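PDB 1BDG: hexokinase from Schistosoma mansoni, which probably phosphorylates glucose and other hexoses at the expense of ATP, giving hexose 6-phosphates at the first step of glycolysis. Local coordinates for residues D25-C30 / D418-K423. Residues are numbered along the deposited sequence; the frame is centred on the assembly and turned at random.
Sequences DYEEIC and DKLKPK
Leu420 pushes its forked end against the face of helix 23-41 formed by Tyr26, Glu27 and Cys30. The two methyls divide the work. CD1 rests on the backbone of Tyr26, 3.9 Å from its C, and also meets CB of that residue. CD2 meets CG of Glu27, whose side chain crosses that of Leu420 at about a right angle. Leucine suits this buried place because its branched, wholly apolar end packs on different residues with no polar group to satisfy. Glu27 is partly exposed: its CG methylene packs against CD2 while the chain, extended beyond CG (chi2 176°), carries the carboxylate onward. In what is predicted to be the large subdomain of the hexokinase fold, Leu420 is the last residue of helix 409-420, and the contact joins the C-terminal end of that helix to helix 23-41 near the N-terminus. The long helix 357-389 is their common neighbour: Leu420 touches Ala383 there, Cys30 touches Arg387, and Tyr26 packs on Arg373 and Leu377. With CG anti to its carbonyl carbon (chi1 -63°), Tyr26 turns its ring away from Leu420 and offers CB instead. Cys30, one turn on, adds a short buried apolar side chain whose CB loosely borders CD1 of Leu420 at 4.4 Å. No hydrogen bond crosses between 25-30 and 418-423.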
ATOM      1  N   ASP A  25     -10.289  20.983  -2.541  1.00 17.17           N
ATOM      2  CA  ASP A  25     -10.775  19.635  -2.787  1.00 16.78           C
ATOM      3  C   ASP A  25     -10.187  18.688  -1.759  1.00 16.43           C
ATOM      4  O   ASP A  25     -10.922  18.000  -1.058  1.00 17.25           O
ATOM      5  CB  ASP A  25     -10.464  19.175  -4.210  1.00 13.93           C
ATOM      6  CG  ASP A  25     -11.319  19.874  -5.252  1.00 14.88           C
ATOM      7  OD1 ASP A  25     -12.438  20.314  -4.924  1.00 12.68           O
ATOM      8  OD2 ASP A  25     -10.883  19.968  -6.416  1.00 16.38           O
ATOM      9  N   TYR A  26      -8.871  18.717  -1.603  1.00 16.87           N
ATOM     10  CA  TYR A  26      -8.204  17.853  -0.640  1.00 16.03           C
ATOM     11  C   TYR A  26      -8.675  18.099   0.791  1.00 16.90           C
ATOM     12  O   TYR A  26      -8.886  17.150   1.537  1.00 14.96           O
ATOM     13  CB  TYR A  26      -6.691  17.980  -0.780  1.00 16.32           C
ATOM     14  CG  TYR A  26      -6.222  17.524  -2.132  1.00 14.34           C
ATOM     15  CD1 TYR A  26      -6.581  16.275  -2.613  1.00 15.86           C
ATOM     16  CD2 TYR A  26      -5.468  18.352  -2.953  1.00 15.37           C
ATOM     17  CE1 TYR A  26      -6.215  15.859  -3.879  1.00 15.97           C
ATOM     18  CE2 TYR A  26      -5.089  17.941  -4.227  1.00 15.36           C
ATOM     19  CZ  TYR A  26      -5.477  16.689  -4.679  1.00 13.66           C
ATOM     20  OH  TYR A  26      -5.170  16.265  -5.938  1.00 16.95           O
ATOM     21  N   GLU A  27      -8.868  19.361   1.169  1.00 19.60           N
ATOM     22  CA  GLU A  27      -9.365  19.669   2.515  1.00 22.40           C
ATOM     23  C   GLU A  27     -10.630  18.815   2.740  1.00 21.54           C
ATOM     24  O   GLU A  27     -10.782  18.166   3.768  1.00 21.68           O
ATOM     25  CB  GLU A  27      -9.689  21.171   2.658  1.00 22.75           C
ATOM     26  CG  GLU A  27      -8.467  22.101   2.484  1.00 24.83           C
ATOM     27  CD  GLU A  27      -8.784  23.616   2.531  1.00 24.86           C
ATOM     28  OE1 GLU A  27      -9.889  24.039   2.116  1.00 26.78           O
ATOM     29  OE2 GLU A  27      -7.899  24.401   2.943  1.00 24.15           O
ATOM     30  N   GLU A  28     -11.473  18.736   1.718  1.00 21.64           N
ATOM     31  CA  GLU A  28     -12.704  17.968   1.771  1.00 21.33           C
ATOM     32  C   GLU A  28     -12.504  16.455   1.806  1.00 20.84           C
ATOM     33  O   GLU A  28     -13.118  15.782   2.629  1.00 21.12           O
ATOM     34  CB  GLU A  28     -13.568  18.300   0.579  1.00 23.34           C
ATOM     35  CG  GLU A  28     -14.919  17.660   0.639  1.00 26.87           C
ATOM     36  CD  GLU A  28     -15.973  18.696   0.817  1.00 32.49           C
ATOM     37  OE1 GLU A  28     -15.844  19.747   0.122  1.00 32.93           O
ATOM     38  OE2 GLU A  28     -16.894  18.479   1.661  1.00 33.66           O
ATOM     39  N   ILE A  29     -11.721  15.900   0.881  1.00 19.36           N
ATOM     40  CA  ILE A  29     -11.483  14.447   0.898  1.00 19.16           C
ATOM     41  C   ILE A  29     -11.082  14.114   2.340  1.00 19.17           C
ATOM     42  O   ILE A  29     -11.742  13.325   3.016  1.00 18.89           O
ATOM     43  CB  ILE A  29     -10.360  14.014  -0.085  1.00 17.16           C
ATOM     44  CG1 ILE A  29     -10.869  14.045  -1.522  1.00 17.23           C
ATOM     45  CG2 ILE A  29      -9.830  12.636   0.263  1.00 17.67           C
ATOM     46  CD1 ILE A  29     -10.638  15.357  -2.230  1.00 16.84           C
ATOM     47  N   CYS A  30     -10.068  14.821   2.830  1.00 19.15           N
ATOM     48  CA  CYS A  30      -9.587  14.662   4.196  1.00 19.05           C
ATOM     49  C   CYS A  30     -10.722  14.774   5.207  1.00 17.66           C
ATOM     50  O   CYS A  30     -10.862  13.916   6.074  1.00 19.51           O
ATOM     51  CB  CYS A  30      -8.527  15.716   4.488  1.00 20.68           C
ATOM     52  SG  CYS A  30      -8.173  15.964   6.208  1.00 19.28           S
ATOM     53  N   ASP A 418       1.163  19.478   4.561  1.00 17.69           N
ATOM     54  CA  ASP A 418       1.534  20.747   5.128  1.00 18.60           C
ATOM     55  C   ASP A 418       0.433  21.792   5.111  1.00 20.01           C
ATOM     56  O   ASP A 418       0.343  22.605   6.020  1.00 21.96           O
ATOM     57  CB  ASP A 418       2.769  21.266   4.428  1.00 17.56           C
ATOM     58  CG  ASP A 418       3.889  21.525   5.376  1.00 17.15           C
ATOM     59  OD1 ASP A 418       3.644  22.162   6.408  1.00 18.57           O
ATOM     60  OD2 ASP A 418       5.021  21.101   5.091  1.00 18.93           O
ATOM     61  N   LYS A 419      -0.396  21.801   4.077  1.00 21.06           N
ATOM     62  CA  LYS A 419      -1.491  22.778   4.009  1.00 20.91           C
ATOM     63  C   LYS A 419      -2.694  22.343   4.839  1.00 20.54           C
ATOM     64  O   LYS A 419      -3.583  23.151   5.110  1.00 20.26           O
ATOM     65  CB  LYS A 419      -1.960  22.982   2.561  1.00 21.71           C
ATOM     66  CG  LYS A 419      -1.007  23.769   1.696  1.00 21.72           C
ATOM     67  CD  LYS A 419      -1.344  23.600   0.236  1.00 22.01           C
ATOM     68  CE  LYS A 419      -0.304  24.266  -0.635  1.00 21.38           C
ATOM     69  NZ  LYS A 419       1.066  23.793  -0.292  1.00 26.03           N
ATOM     70  N   LEU A 420      -2.741  21.056   5.197  1.00 21.46           N
ATOM     71  CA  LEU A 420      -3.860  20.489   5.954  1.00 20.40           C
ATOM     72  C   LEU A 420      -3.558  19.959   7.352  1.00 20.26           C
ATOM     73  O   LEU A 420      -4.487  19.568   8.066  1.00 21.67           O
ATOM     74  CB  LEU A 420      -4.497  19.361   5.152  1.00 17.56           C
ATOM     75  CG  LEU A 420      -4.751  19.661   3.686  1.00 18.94           C
ATOM     76  CD1 LEU A 420      -5.455  18.497   3.024  1.00 17.94           C
ATOM     77  CD2 LEU A 420      -5.580  20.933   3.582  1.00 18.78           C
ATOM     78  N   LYS A 421      -2.290  19.896   7.743  1.00 18.88           N
ATOM     79  CA  LYS A 421      -1.976  19.373   9.072  1.00 20.95           C
ATOM     80  C   LYS A 421      -2.309  20.383  10.140  1.00 20.39           C
ATOM     81  O   LYS A 421      -2.484  21.561   9.837  1.00 20.84           O
ATOM     82  CB  LYS A 421      -0.495  18.984   9.195  1.00 19.89           C
ATOM     83  CG  LYS A 421       0.464  20.138   9.248  1.00 19.55           C
ATOM     84  CD  LYS A 421       1.891  19.648   9.336  1.00 21.17           C
ATOM     85  CE  LYS A 421       2.851  20.831   9.489  1.00 21.63           C
ATOM     86  NZ  LYS A 421       2.508  21.666  10.684  1.00 20.42           N
ATOM     87  N   PRO A 422      -2.481  19.920  11.402  1.00 20.78           N
ATOM     88  CA  PRO A 422      -2.787  20.839  12.508  1.00 22.03           C
ATOM     89  C   PRO A 422      -1.606  21.824  12.581  1.00 23.25           C
ATOM     90  O   PRO A 422      -0.442  21.396  12.675  1.00 25.04           O
ATOM     91  CB  PRO A 422      -2.799  19.905  13.724  1.00 19.41           C
ATOM     92  CG  PRO A 422      -3.314  18.651  13.172  1.00 19.23           C
ATOM     93  CD  PRO A 422      -2.542  18.523  11.869  1.00 20.75           C
ATOM     94  N   LYS A 423      -1.897  23.121  12.523  1.00 22.62           N
ATOM     95  CA  LYS A 423      -0.861  24.142  12.550  1.00 25.79           C
ATOM     96  C   LYS A 423       0.201  23.987  13.656  1.00 27.88           C
ATOM     97  O   LYS A 423       1.334  24.481  13.518  1.00 30.03           O
ATOM     98  CB  LYS A 423      -1.490  25.512  12.623  1.00 24.55           C
TER